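Side-chain contacts in 5' nucleotidase family protein (Staphylococcus aureus subsp. aureus, PDB 4Q7F), which belongs to the 5'-nucleotidase family, joining a calcineurin-like phosphoesterase domain that holds a two-metal site to a C-terminal domain that shares its ligand pocket: residues 81-86 with 90-95; 240-245 with 274-279; 251-256 with 260-265; 355-360 with 390-395; 398-403 with 457-462. All blocks are in the same frame, centred on the assembly; numbering follows the deposited sequence. Where two conformers were deposited one is given.

Contact 1 of 5, residues 81-86 with 90-95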
# COMPACT_ATOMS: atom_id res chain seq x y z
N ASN A 81 -4.87 12.96 -2.62
CA ASN A 81 -5.62 13.76 -1.65
C ASN A 81 -6.19 15.00 -2.30
O ASN A 81 -7.37 15.35 -2.09
CB ASN A 81 -4.76 14.23 -0.48
CG ASN A 81 -4.19 13.08 0.31
OD1 ASN A 81 -3.44 12.27 -0.21
ND2 ASN A 81 -4.50 13.04 1.60
N TYR A 82 -5.34 15.68 -3.07
CA TYR A 82 -5.72 16.89 -3.79
C TYR A 82 -6.95 16.67 -4.66
O TYR A 82 -7.88 17.48 -4.66
CB TYR A 82 -4.55 17.40 -4.63
CG TYR A 82 -4.88 18.61 -5.49
CD1 TYR A 82 -4.73 19.90 -4.99
CD2 TYR A 82 -5.34 18.46 -6.78
CE1 TYR A 82 -5.03 21.01 -5.76
CE2 TYR A 82 -5.67 19.56 -7.55
CZ TYR A 82 -5.51 20.83 -7.03
OH TYR A 82 -5.81 21.94 -7.79
N LEU A 83 -6.97 15.56 -5.39
CA LEU A 83 -8.09 15.25 -6.28
C LEU A 83 -9.41 15.07 -5.55
O LEU A 83 -10.43 15.59 -6.00
CB LEU A 83 -7.81 13.99 -7.11
CG LEU A 83 -6.66 14.08 -8.12
CD1 LEU A 83 -6.45 12.70 -8.73
CD2 LEU A 83 -6.90 15.12 -9.19
N ILE A 84 -9.38 14.33 -4.44
CA ILE A 84 -10.57 14.09 -3.67
C ILE A 84 -11.07 15.41 -3.11
O ILE A 84 -12.28 15.68 -3.15
CB ILE A 84 -10.34 13.12 -2.48
CG1 ILE A 84 -9.85 11.74 -2.98
CG2 ILE A 84 -11.63 12.96 -1.69
CD1 ILE A 84 -10.82 11.00 -3.88
N ALA A 85 -10.14 16.24 -2.64
CA ALA A 85 -10.48 17.53 -2.06
C ALA A 85 -10.97 18.56 -3.07
O ALA A 85 -11.57 19.55 -2.68
CB ALA A 85 -9.29 18.09 -1.28
N HIS A 86 -10.70 18.37 -4.36
CA HIS A 86 -11.17 19.35 -5.34
C HIS A 86 -12.38 18.88 -6.12
O HIS A 86 -13.50 19.04 -5.63
CB HIS A 86 -10.01 19.88 -6.17
CG HIS A 86 -9.13 20.77 -5.37
ND1 HIS A 86 -8.29 20.30 -4.38
CD2 HIS A 86 -9.04 22.13 -5.32
CE1 HIS A 86 -7.70 21.31 -3.79
NE2 HIS A 86 -8.12 22.43 -4.34
N SER A 90 -11.40 11.58 -10.39
CA SER A 90 -10.10 11.03 -10.71
C SER A 90 -9.67 11.50 -12.14
O SER A 90 -8.61 11.16 -12.60
CB SER A 90 -10.16 9.51 -10.69
OG SER A 90 -11.11 9.02 -11.63
N GLN A 91 -10.49 12.30 -12.82
CA GLN A 91 -10.17 12.68 -14.21
C GLN A 91 -8.74 13.21 -14.44
O GLN A 91 -8.08 12.76 -15.38
CB GLN A 91 -11.20 13.66 -14.78
CG GLN A 91 -11.06 13.86 -16.29
CD GLN A 91 -11.44 12.61 -17.06
OE1 GLN A 91 -12.54 12.09 -16.89
NE2 GLN A 91 -10.56 12.15 -17.93
N PRO A 92 -8.26 14.16 -13.61
CA PRO A 92 -6.89 14.65 -13.84
C PRO A 92 -5.84 13.54 -13.87
O PRO A 92 -4.91 13.57 -14.67
CB PRO A 92 -6.67 15.63 -12.70
CG PRO A 92 -8.05 16.14 -12.35
CD PRO A 92 -8.99 14.98 -12.62
N LEU A 93 -6.00 12.55 -13.00
CA LEU A 93 -5.09 11.42 -12.95
C LEU A 93 -5.30 10.51 -14.16
O LEU A 93 -4.33 10.03 -14.77
CB LEU A 93 -5.33 10.63 -11.69
CG LEU A 93 -4.51 9.36 -11.55
CD1 LEU A 93 -3.03 9.70 -11.45
CD2 LEU A 93 -4.97 8.58 -10.32
N VAL A 94 -6.57 10.27 -14.50
CA VAL A 94 -6.92 9.41 -15.62
C VAL A 94 -6.35 10.00 -16.92
O VAL A 94 -5.85 9.27 -17.78
CB VAL A 94 -8.47 9.22 -15.73
CG1 VAL A 94 -8.87 8.61 -17.07
CG2 VAL A 94 -9.00 8.37 -14.60
N ASP A 95 -6.44 11.32 -17.06
CA ASP A 95 -5.87 12.00 -18.24
C ASP A 95 -4.38 11.65 -18.45
O ASP A 95 -3.95 11.43 -19.60
CB ASP A 95 -6.05 13.50 -18.14
CG ASP A 95 -7.48 13.93 -18.33
OD1 ASP A 95 -8.33 13.06 -18.63
OD2 ASP A 95 -7.76 15.13 -18.21
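Leu83 meets Pro92 and Leu93 in a purely apolar contact, with no hydrogen bond between the two segments. Its two methyls divide the work: CD2 comes obliquely onto the CB-CG edge of the proline ring, 3.5 Å from Pro92 CG and 3.6 Å from Pro92 CB, while CD1 comes within 3.8 Å of Leu93 CB. The leucine and the proline ring run past one another head to tail, and Leu93 lies crosswise to Leu83. Leu83 CG stands beside the backbone N (chi1 -65°), and from there the forked end spreads to reach both partners. Leucine suits this place because its branch touches two neighbours at once. These residues join consecutive helices, 78-85 and 91-99, across a short loop within the calcineurin-like phosphoesterase region. Proline sits comfortably in the first turn of the second helix, where its missing N-H costs no helical bond.

Polar interactions stay inside each segment or turn outward. His86, the first residue past its helix, reaches back with ND1 to Tyr82 O (2.9 Å, 151°), and ND1 also lies above the rim of the Tyr82 ring. Trp316 of helix 304-317 meets both rings edge-to-face. Beyond Leu83, buried Ser90 OG hydrogen-bonds to Thr122 OG1 of helix 116-125.

Contact 2 of 5, residues 240-245 with 274-279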
# COMPACT_ATOMS: atom_id res chain seq x y z
N ILE A 240 3.39 -20.91 -17.47
CA ILE A 240 3.45 -19.46 -17.37
C ILE A 240 4.78 -18.99 -17.93
O ILE A 240 5.85 -19.45 -17.52
CB ILE A 240 3.34 -18.96 -15.91
CG1 ILE A 240 2.07 -19.49 -15.25
CG2 ILE A 240 3.36 -17.45 -15.88
CD1 ILE A 240 1.98 -19.23 -13.75
N ASP A 241 4.70 -18.07 -18.88
CA ASP A 241 5.87 -17.51 -19.53
C ASP A 241 6.30 -16.22 -18.81
O ASP A 241 7.48 -16.00 -18.58
CB ASP A 241 5.54 -17.26 -21.00
CG ASP A 241 5.17 -18.55 -21.73
OD1 ASP A 241 6.04 -19.42 -21.86
OD2 ASP A 241 4.01 -18.71 -22.14
N ILE A 242 5.33 -15.39 -18.44
CA ILE A 242 5.63 -14.14 -17.76
C ILE A 242 4.73 -14.01 -16.54
O ILE A 242 3.50 -14.17 -16.64
CB ILE A 242 5.45 -12.91 -18.68
CG1 ILE A 242 6.26 -13.08 -19.98
CG2 ILE A 242 5.88 -11.64 -17.97
CD1 ILE A 242 6.14 -11.90 -20.93
N PHE A 243 5.34 -13.73 -15.39
CA PHE A 243 4.61 -13.62 -14.12
C PHE A 243 4.90 -12.24 -13.56
O PHE A 243 5.99 -11.99 -12.99
CB PHE A 243 5.05 -14.73 -13.17
CG PHE A 243 4.10 -14.97 -12.01
CD1 PHE A 243 2.92 -15.68 -12.20
CD2 PHE A 243 4.39 -14.51 -10.74
CE1 PHE A 243 2.04 -15.91 -11.15
CE2 PHE A 243 3.51 -14.73 -9.69
CZ PHE A 243 2.34 -15.43 -9.89
N ILE A 244 3.95 -11.33 -13.78
CA ILE A 244 4.04 -9.94 -13.34
C ILE A 244 3.39 -9.83 -11.98
O ILE A 244 2.27 -10.31 -11.78
CB ILE A 244 3.40 -9.01 -14.41
CG1 ILE A 244 4.35 -8.93 -15.60
CG2 ILE A 244 3.13 -7.60 -13.87
CD1 ILE A 244 3.82 -8.16 -16.81
N THR A 245 4.12 -9.22 -11.05
CA THR A 245 3.66 -9.05 -9.68
C THR A 245 3.81 -7.61 -9.17
O THR A 245 4.37 -6.76 -9.84
CB THR A 245 4.41 -10.01 -8.73
OG1 THR A 245 5.80 -9.69 -8.71
CG2 THR A 245 4.21 -11.43 -9.15
N VAL A 274 10.18 -7.30 -20.04
CA VAL A 274 10.35 -8.69 -20.38
C VAL A 274 10.26 -8.76 -21.89
O VAL A 274 9.30 -8.26 -22.46
CB VAL A 274 9.27 -9.57 -19.75
CG1 VAL A 274 9.40 -11.01 -20.23
CG2 VAL A 274 9.41 -9.52 -18.23
N VAL A 275 11.27 -9.37 -22.52
CA VAL A 275 11.30 -9.50 -23.95
C VAL A 275 11.19 -10.96 -24.34
O VAL A 275 11.86 -11.84 -23.77
CB VAL A 275 12.62 -8.94 -24.56
CG1 VAL A 275 12.60 -9.07 -26.08
CG2 VAL A 275 12.84 -7.50 -24.14
N LEU A 276 10.33 -11.20 -25.32
CA LEU A 276 10.18 -12.53 -25.86
C LEU A 276 10.64 -12.44 -27.31
O LEU A 276 10.43 -11.40 -27.96
CB LEU A 276 8.73 -12.97 -25.79
CG LEU A 276 7.97 -13.01 -24.49
CD1 LEU A 276 6.65 -13.70 -24.76
CD2 LEU A 276 8.71 -13.71 -23.35
N SER A 277 11.31 -13.48 -27.82
CA SER A 277 11.76 -13.50 -29.22
C SER A 277 11.62 -14.90 -29.82
O SER A 277 11.66 -15.90 -29.11
CB SER A 277 13.20 -12.97 -29.39
OG SER A 277 14.15 -13.73 -28.66
N THR A 278 11.43 -14.96 -31.14
CA THR A 278 11.25 -16.23 -31.83
C THR A 278 12.56 -16.97 -32.09
O THR A 278 13.62 -16.37 -32.22
CB THR A 278 10.52 -16.03 -33.17
OG1 THR A 278 11.25 -15.09 -33.97
CG2 THR A 278 9.12 -15.50 -32.95
N ASP A 279 12.46 -18.30 -32.15
CA ASP A 279 13.59 -19.17 -32.46
C ASP A 279 13.31 -19.73 -33.85
O ASP A 279 12.35 -19.27 -34.49
CB ASP A 279 13.69 -20.30 -31.42
CG ASP A 279 12.42 -21.16 -31.34
OD1 ASP A 279 11.66 -21.21 -32.33
OD2 ASP A 279 12.19 -21.79 -30.29
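Thr245 OG1, three residues beyond the Ile242 that meets Val274 and Leu276, is gripped by two groups, Ile262 O and Gln263 NE2. Since a carbonyl can only accept and an amide nitrogen only donate, the buried hydroxyl donates a hydrogen bond to the carbonyl and accepts one from the amide. The contact itself holds no polar bond and rests on three aliphatic side chains. Ile242 and Val274 meet end on, with Ile242 CD1 3.5 Å from Val274 CG1, a tight fit, and Ile242 CG1 3.8 Å from the same methyl. The other branches meet more loosely, Ile242 CG2 lying 4.1 Å from Val274 CG2. Strand 242-244 belongs to the six-stranded sheet and strand 270-278 to the five-stranded one, so these residues form part of the interior of the two-sheet sandwich characteristic of calcineurin-like phosphoesterases. Beta-branched residues suit such a place, being at ease in strands and offering a broad apolar face. Placing CG1 beside the backbone N (chi1 -53°) and extending the chain beyond it lets Ile242 reach Leu276 as well, CD1 standing 4.0 Å from Leu276 CD2. Phe22 of strand 19-25 also packs on Ile242, and Ile201 touches Leu276.

Contact 3 of 5, residues 251-256 with 260-265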
# COMPACT_ATOMS: atom_id res chain seq x y z
N GLN A 251 11.71 -5.13 -5.66
CA GLN A 251 12.35 -5.05 -6.96
C GLN A 251 12.90 -6.41 -7.33
O GLN A 251 13.91 -6.87 -6.78
CB GLN A 251 13.41 -3.95 -6.97
CG GLN A 251 12.76 -2.61 -6.64
CD GLN A 251 13.60 -1.42 -6.97
OE1 GLN A 251 14.78 -1.55 -7.28
NE2 GLN A 251 12.99 -0.24 -6.92
N ILE A 252 12.17 -7.08 -8.21
CA ILE A 252 12.47 -8.43 -8.62
C ILE A 252 12.43 -8.57 -10.12
O ILE A 252 11.53 -8.03 -10.75
CB ILE A 252 11.42 -9.40 -8.02
CG1 ILE A 252 11.54 -9.41 -6.49
CG2 ILE A 252 11.61 -10.82 -8.55
CD1 ILE A 252 10.46 -10.21 -5.81
N ALA A 253 13.41 -9.28 -10.68
CA ALA A 253 13.48 -9.56 -12.10
C ALA A 253 14.42 -10.74 -12.24
O ALA A 253 15.65 -10.57 -12.24
CB ALA A 253 14.01 -8.37 -12.90
N GLU A 254 13.85 -11.93 -12.36
CA GLU A 254 14.63 -13.14 -12.43
C GLU A 254 13.80 -14.21 -13.09
O GLU A 254 12.68 -13.95 -13.55
CB GLU A 254 15.05 -13.55 -11.01
CG GLU A 254 13.90 -13.95 -10.11
CD GLU A 254 14.32 -14.07 -8.65
OE1 GLU A 254 14.29 -15.20 -8.12
OE2 GLU A 254 14.71 -13.05 -8.05
N ARG A 255 14.34 -15.42 -13.14
CA ARG A 255 13.67 -16.55 -13.77
C ARG A 255 13.27 -17.57 -12.71
O ARG A 255 14.02 -17.81 -11.77
CB ARG A 255 14.63 -17.21 -14.77
CG ARG A 255 15.43 -16.22 -15.62
CD ARG A 255 14.58 -15.45 -16.61
NE ARG A 255 14.42 -16.17 -17.87
CZ ARG A 255 15.26 -16.07 -18.91
NH1 ARG A 255 15.02 -16.78 -20.01
NH2 ARG A 255 16.32 -15.26 -18.86
N PHE A 256 12.06 -18.13 -12.84
CA PHE A 256 11.61 -19.22 -11.96
C PHE A 256 11.45 -20.32 -12.99
O PHE A 256 10.48 -20.32 -13.76
CB PHE A 256 10.29 -18.95 -11.24
CG PHE A 256 9.88 -20.05 -10.29
CD1 PHE A 256 9.25 -21.20 -10.76
CD2 PHE A 256 10.13 -19.95 -8.93
CE1 PHE A 256 8.88 -22.22 -9.90
CE2 PHE A 256 9.75 -20.96 -8.05
CZ PHE A 256 9.13 -22.10 -8.54
N ALA A 260 9.55 -15.89 -16.69
CA ALA A 260 10.14 -14.59 -16.40
C ALA A 260 9.30 -13.99 -15.27
O ALA A 260 8.07 -13.84 -15.40
CB ALA A 260 10.11 -13.68 -17.63
N VAL A 261 9.96 -13.66 -14.15
CA VAL A 261 9.29 -13.10 -12.97
C VAL A 261 9.71 -11.64 -12.73
O VAL A 261 10.91 -11.33 -12.67
CB VAL A 261 9.62 -13.91 -11.71
CG1 VAL A 261 8.82 -13.40 -10.53
CG2 VAL A 261 9.37 -15.40 -11.97
N ILE A 262 8.71 -10.78 -12.58
CA ILE A 262 8.91 -9.36 -12.38
C ILE A 262 8.10 -8.73 -11.24
O ILE A 262 6.90 -9.04 -11.05
CB ILE A 262 8.44 -8.58 -13.63
CG1 ILE A 262 9.37 -8.82 -14.81
CG2 ILE A 262 8.35 -7.09 -13.33
CD1 ILE A 262 10.68 -8.05 -14.75
N GLN A 263 8.76 -7.85 -10.50
CA GLN A 263 8.09 -7.01 -9.50
C GLN A 263 8.84 -5.68 -9.66
O GLN A 263 10.05 -5.60 -9.41
CB GLN A 263 8.13 -7.55 -8.06
CG GLN A 263 7.07 -6.81 -7.23
CD GLN A 263 6.75 -7.41 -5.88
OE1 GLN A 263 6.73 -6.71 -4.87
NE2 GLN A 263 6.48 -8.71 -5.86
N PRO A 264 8.13 -4.65 -10.16
CA PRO A 264 8.78 -3.41 -10.47
C PRO A 264 8.70 -2.30 -9.43
O PRO A 264 8.44 -1.15 -9.78
CB PRO A 264 8.09 -3.01 -11.77
CG PRO A 264 6.71 -3.54 -11.62
CD PRO A 264 6.73 -4.65 -10.62
N GLY A 265 8.91 -2.63 -8.17
CA GLY A 265 8.94 -1.61 -7.14
C GLY A 265 7.68 -0.76 -6.99
O GLY A 265 6.54 -1.27 -7.00
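Ala260 pairs with Arg255 as a non-hydrogen-bonded pair; its small side chain points to the face shared with Ala253 and Ile262, where Val274 and Cys289 of the opposing sheet lie. Val261, hydrogen-bonded to Glu254 through both backbone groups (Val261 N to Glu254 O, 2.8 Å), turns to the other face. With CG1 anti to the backbone N (chi1 -175°), its CG2 is left to meet Phe256 CB at 3.7 Å, and Leu233 of helix 229-236 touches both residues. Ile262 then returns to the first face, its CD1 curling back to 3.8 Å from Ala253 CB; a small alanine opposite a branched isoleucine leaves room for that bend. Gln263 forms the next hydrogen-bonded pair with Ile252. Ile252 N gives a nearly straight bond to Gln263 O (2.9 Å, 172°), in the carbonyl plane on a lone pair, and Gln263 N answers to Ile252 O at 2.8 Å. Gln263 CB packs 3.8 Å from Ile252 CB, while its extended chain carries the amide onward, where OE1 accepts from Arg250 N. Gly265, whose CA lies 4.0 Å from Gln251 CG, has a positive phi (59°) that glycine adopts easily, and a side chain here would run into the Gln251 amide. Strands 251-256 and 259-264 thus make an antiparallel beta hairpin, which closes one edge of the six-stranded sheet of the phosphoesterase sandwich.

Contact 4 of 5, residues 355-360 with 390-395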
# COMPACT_ATOMS: atom_id res chain seq x y z
N SER A 355 -12.94 10.65 20.31
CA SER A 355 -13.68 9.40 20.50
C SER A 355 -14.23 9.09 21.89
O SER A 355 -15.18 8.30 22.02
CB SER A 355 -12.75 8.24 20.13
OG SER A 355 -11.76 8.04 21.12
N ASP A 356 -13.63 9.72 22.90
CA ASP A 356 -13.99 9.52 24.31
C ASP A 356 -13.74 8.08 24.77
O ASP A 356 -14.32 7.64 25.75
CB ASP A 356 -15.44 9.95 24.59
CG ASP A 356 -15.65 11.45 24.39
OD1 ASP A 356 -14.66 12.22 24.29
OD2 ASP A 356 -16.82 11.87 24.34
N ALA A 357 -12.87 7.36 24.07
CA ALA A 357 -12.54 5.97 24.44
C ALA A 357 -11.58 5.94 25.61
O ALA A 357 -10.96 6.95 25.94
CB ALA A 357 -11.91 5.24 23.28
N ASP A 358 -11.44 4.77 26.23
CA ASP A 358 -10.49 4.63 27.32
C ASP A 358 -9.07 4.63 26.79
O ASP A 358 -8.14 5.12 27.44
CB ASP A 358 -10.67 3.30 28.07
CG ASP A 358 -12.08 3.10 28.61
OD1 ASP A 358 -12.68 4.07 29.14
OD2 ASP A 358 -12.57 1.96 28.51
N VAL A 359 -8.90 4.06 25.58
CA VAL A 359 -7.60 3.88 24.99
C VAL A 359 -7.68 4.23 23.50
O VAL A 359 -8.75 4.14 22.88
CB VAL A 359 -7.15 2.42 25.17
CG1 VAL A 359 -5.80 2.15 24.50
CG2 VAL A 359 -7.09 2.06 26.66
N ALA A 360 -6.57 4.69 22.97
CA ALA A 360 -6.44 4.98 21.54
C ALA A 360 -5.08 4.48 21.07
O ALA A 360 -4.22 4.16 21.90
CB ALA A 360 -6.60 6.46 21.26
N PHE A 390 -12.13 6.15 11.75
CA PHE A 390 -11.87 5.48 13.03
C PHE A 390 -13.06 4.77 13.64
O PHE A 390 -14.22 5.04 13.34
CB PHE A 390 -11.28 6.51 13.99
CG PHE A 390 -10.07 7.19 13.43
CD1 PHE A 390 -10.20 8.30 12.61
CD2 PHE A 390 -8.80 6.64 13.63
CE1 PHE A 390 -9.08 8.90 12.05
CE2 PHE A 390 -7.68 7.23 13.07
CZ PHE A 390 -7.82 8.36 12.29
N LYS A 391 -12.76 3.83 14.54
CA LYS A 391 -13.78 3.10 15.19
C LYS A 391 -13.42 2.88 16.65
O LYS A 391 -12.25 2.60 16.98
CB LYS A 391 -14.03 1.76 14.50
CG LYS A 391 -14.87 1.89 13.22
CD LYS A 391 -15.18 0.53 12.63
CE LYS A 391 -16.27 0.62 11.58
NZ LYS A 391 -15.90 1.56 10.46
N VAL A 392 -14.41 3.07 17.51
CA VAL A 392 -14.22 2.77 18.94
C VAL A 392 -14.77 1.38 19.13
O VAL A 392 -15.89 1.10 18.75
CB VAL A 392 -14.89 3.76 19.88
CG1 VAL A 392 -14.61 3.36 21.33
CG2 VAL A 392 -14.35 5.15 19.63
N LEU A 393 -13.94 0.50 19.65
CA LEU A 393 -14.29 -0.89 19.85
C LEU A 393 -14.29 -1.27 21.30
O LEU A 393 -13.47 -0.79 22.04
CB LEU A 393 -13.23 -1.77 19.15
CG LEU A 393 -13.08 -1.51 17.66
CD1 LEU A 393 -12.06 -2.50 17.09
CD2 LEU A 393 -14.42 -1.62 16.97
N ALA A 394 -15.19 -2.17 21.67
CA ALA A 394 -15.30 -2.68 23.02
C ALA A 394 -14.51 -3.97 23.06
O ALA A 394 -14.81 -4.92 22.31
CB ALA A 394 -16.75 -2.93 23.36
N VAL A 395 -13.49 -3.98 23.92
CA VAL A 395 -12.59 -5.12 24.06
C VAL A 395 -12.32 -5.43 25.54
O VAL A 395 -12.30 -4.53 26.39
CB VAL A 395 -11.24 -4.87 23.34
CG1 VAL A 395 -11.43 -4.69 21.82
CG2 VAL A 395 -10.52 -3.64 23.89
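Val392, which gives up the most surface here, presses its two methyls against two different residues of the segment 355-360. CG2 comes 3.5 Å from Ser355 CB and 4.0 Å from Ser355 O, while CG1 meets Ala357 CB at 3.8 Å. The division follows from the rotation about CA-CB: CG1 stands anti to the backbone N (chi1 -179°) and CG2 beside it, and the fork spans the pair. A valine serves well, since it keeps to strand geometry and offers two short methyl branches side by side.

Ser355 meets the valine chiefly through CB, and its hydroxyl is engaged elsewhere. With chi1 at 74°, OG sits between the backbone N and the carbonyl carbon and accepts a bond from Ala357 N (3.2 Å, 159°), forming an ST turn. OG also bonds to Leu351 O one helical turn back, so this buried hydroxyl has two partners. Asp356, between them, has left helical geometry with a positive phi. The turn therefore redirects the chain where helix 342-355 stops, and brings Ala357 round to Val392. A side chain as small as alanine allows the loop to come this near the strand.

Strands 359-363 and 390-396 are not partners in the five-stranded sheet of the C-terminal domain, for strand 469-475 runs between them. Its Thr471 touches both Ala357 and Val392, while strand 493-497 flanks Val392 beyond, and helix 342-355 packs through Leu351 on Ala360 and Phe390.

Contact 5 of 5, residues 398-403 with 457-462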
# COMPACT_ATOMS: atom_id res chain seq x y z
N ALA A 398 -8.00 -8.35 28.39
CA ALA A 398 -7.17 -9.42 27.83
C ALA A 398 -6.99 -9.22 26.31
O ALA A 398 -5.91 -9.48 25.77
CB ALA A 398 -7.80 -10.78 28.12
N LYS A 399 -8.04 -8.80 25.61
CA LYS A 399 -7.91 -8.54 24.18
C LYS A 399 -7.00 -7.32 23.96
O LYS A 399 -6.25 -7.28 22.99
CB LYS A 399 -9.24 -8.28 23.49
CG LYS A 399 -9.97 -9.50 22.95
CD LYS A 399 -11.04 -9.01 21.96
CE LYS A 399 -11.85 -10.12 21.33
NZ LYS A 399 -11.04 -10.96 20.41
N LEU A 400 -7.11 -6.32 24.83
CA LEU A 400 -6.26 -5.14 24.75
C LEU A 400 -4.80 -5.57 24.88
O LEU A 400 -3.96 -5.12 24.14
CB LEU A 400 -6.58 -4.13 25.83
CG LEU A 400 -5.64 -2.93 25.92
CD1 LEU A 400 -5.57 -2.19 24.59
CD2 LEU A 400 -6.11 -1.99 27.03
N LYS A 401 -4.52 -6.44 25.84
CA LYS A 401 -3.15 -6.93 26.00
C LYS A 401 -2.67 -7.65 24.75
O LYS A 401 -1.51 -7.55 24.42
CB LYS A 401 -3.01 -7.84 27.22
CG LYS A 401 -1.60 -8.37 27.39
CD LYS A 401 -1.47 -9.10 28.73
CE LYS A 401 -0.08 -9.67 28.93
NZ LYS A 401 0.21 -10.79 28.01
N GLU A 402 -3.54 -8.42 24.10
CA GLU A 402 -3.17 -9.13 22.89
C GLU A 402 -2.75 -8.17 21.78
O GLU A 402 -1.86 -8.45 20.99
CB GLU A 402 -4.33 -9.98 22.36
CG GLU A 402 -4.62 -11.20 23.18
CD GLU A 402 -5.77 -12.01 22.61
OE1 GLU A 402 -6.16 -11.79 21.45
OE2 GLU A 402 -6.27 -12.87 23.35
N ALA A 403 -3.43 -7.03 21.72
CA ALA A 403 -3.11 -6.03 20.71
C ALA A 403 -1.76 -5.40 21.06
O ALA A 403 -0.93 -5.27 20.21
CB ALA A 403 -4.19 -4.96 20.67
N MSE A 457 0.42 -3.05 32.96
CA MSE A 457 -0.65 -2.31 32.25
C MSE A 457 -1.54 -1.56 33.22
O MSE A 457 -2.04 -2.14 34.16
CB MSE A 457 -1.53 -3.24 31.43
CG MSE A 457 -0.84 -3.79 30.20
SE MSE A 457 -2.17 -4.83 29.18
CE MSE A 457 -3.35 -3.36 28.70
N MSE A 458 -1.77 -0.28 32.96
CA MSE A 458 -2.60 0.54 33.83
C MSE A 458 -3.42 1.50 33.04
O MSE A 458 -2.91 2.18 32.16
CB MSE A 458 -1.78 1.37 34.82
CG MSE A 458 -0.87 0.51 35.68
SE MSE A 458 -1.90 -0.33 37.13
CE MSE A 458 -1.70 1.17 38.39
N ILE A 459 -4.70 1.58 33.39
CA ILE A 459 -5.66 2.48 32.76
C ILE A 459 -6.26 3.31 33.90
O ILE A 459 -7.05 2.81 34.68
CB ILE A 459 -6.74 1.69 31.99
CG1 ILE A 459 -6.06 0.89 30.87
CG2 ILE A 459 -7.80 2.63 31.40
CD1 ILE A 459 -6.95 -0.07 30.13
N GLN A 460 -5.83 4.57 34.02
CA GLN A 460 -6.32 5.50 35.05
C GLN A 460 -6.14 5.02 36.51
O GLN A 460 -7.12 4.83 37.25
CB GLN A 460 -7.78 5.88 34.79
CG GLN A 460 -8.00 6.61 33.47
CD GLN A 460 -9.45 6.97 33.22
OE1 GLN A 460 -10.35 6.60 33.99
NE2 GLN A 460 -9.69 7.71 32.13
N GLY A 461 -4.87 4.84 36.90
CA GLY A 461 -4.50 4.49 38.26
C GLY A 461 -4.87 3.09 38.68
O GLY A 461 -4.62 2.68 39.83
N HIS A 462 -5.47 2.35 37.75
CA HIS A 462 -5.88 1.00 38.04
C HIS A 462 -5.29 0.03 37.05
O HIS A 462 -5.18 0.32 35.85
CB HIS A 462 -7.40 0.87 38.06
CG HIS A 462 -8.03 1.41 39.31
ND1 HIS A 462 -8.59 2.67 39.39
CD2 HIS A 462 -8.16 0.85 40.54
CE1 HIS A 462 -9.05 2.86 40.61
NE2 HIS A 462 -8.80 1.78 41.33
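Met457 leaves its backbone with CG beside the N, runs straight through chi2, then bends at chi3 (65°), and this bend swings the terminal methyl onto Leu400. Leu400 in turn holds CG anti to its backbone N (chi1 174°), which carries its branch toward the strand. Met457 CE therefore rests 3.5 Å from Leu400 CD2 and 3.6 Å from Leu400 CG, the two side chains crossing at a slant. The same Leu400 methyl meets Ile459 tip to tip, CD2 to CD1 at 3.7 Å. The next residue of the helix, Lys401, completes the patch: it lays its aliphatic root against the selenium of Met457, modelled as selenomethionine, with CB 3.7 Å from SE. A long, flexible methionine suits this partly buried border, where its length carries the methyl from the strand to the helix, and lysine offers apolar methylenes near its backbone while its NZ forms a salt bridge with Glu405 OE2.

The short segment axes, helix 398-403 and strand 457-459, stay 11.0 Å apart and lie at 122°, so the contact is made mainly through side chains. Around them, Ile472 of strand 469-475 touches Leu400, Tyr470 touches Ile459, and Val464 covers both Met457 and Ile459, so that helix 397-408 packs where two sheets of the C-terminal domain come together.

How the contacts relate
Contacts 2 and 3 meet directly, with centres 11 Å apart: Phe243 N to Ala260 O (2.7 Å) is a probable hydrogen bond between neighbouring strands, and Val274 CG2 packs 3.5 Å from Ile262 CG1. Contacts 4 and 5, in the C-terminal domain, are 13 Å apart between centres and touch through Val359 of segment 355-360, whose CG2 lies 4.1 Å from Ile459 CD1. Contact 1 touches none of the others. The side chain of Gln263 in contact 3 is about 9 Å from both manganese and magnesium, that of Leu93 in contact 1 about 13 Å from manganese. Both domains line the ligand pocket: His247 lies between strands 242-244 and 251-256, Asn388 just ahead of strand 390-396 of contact 4.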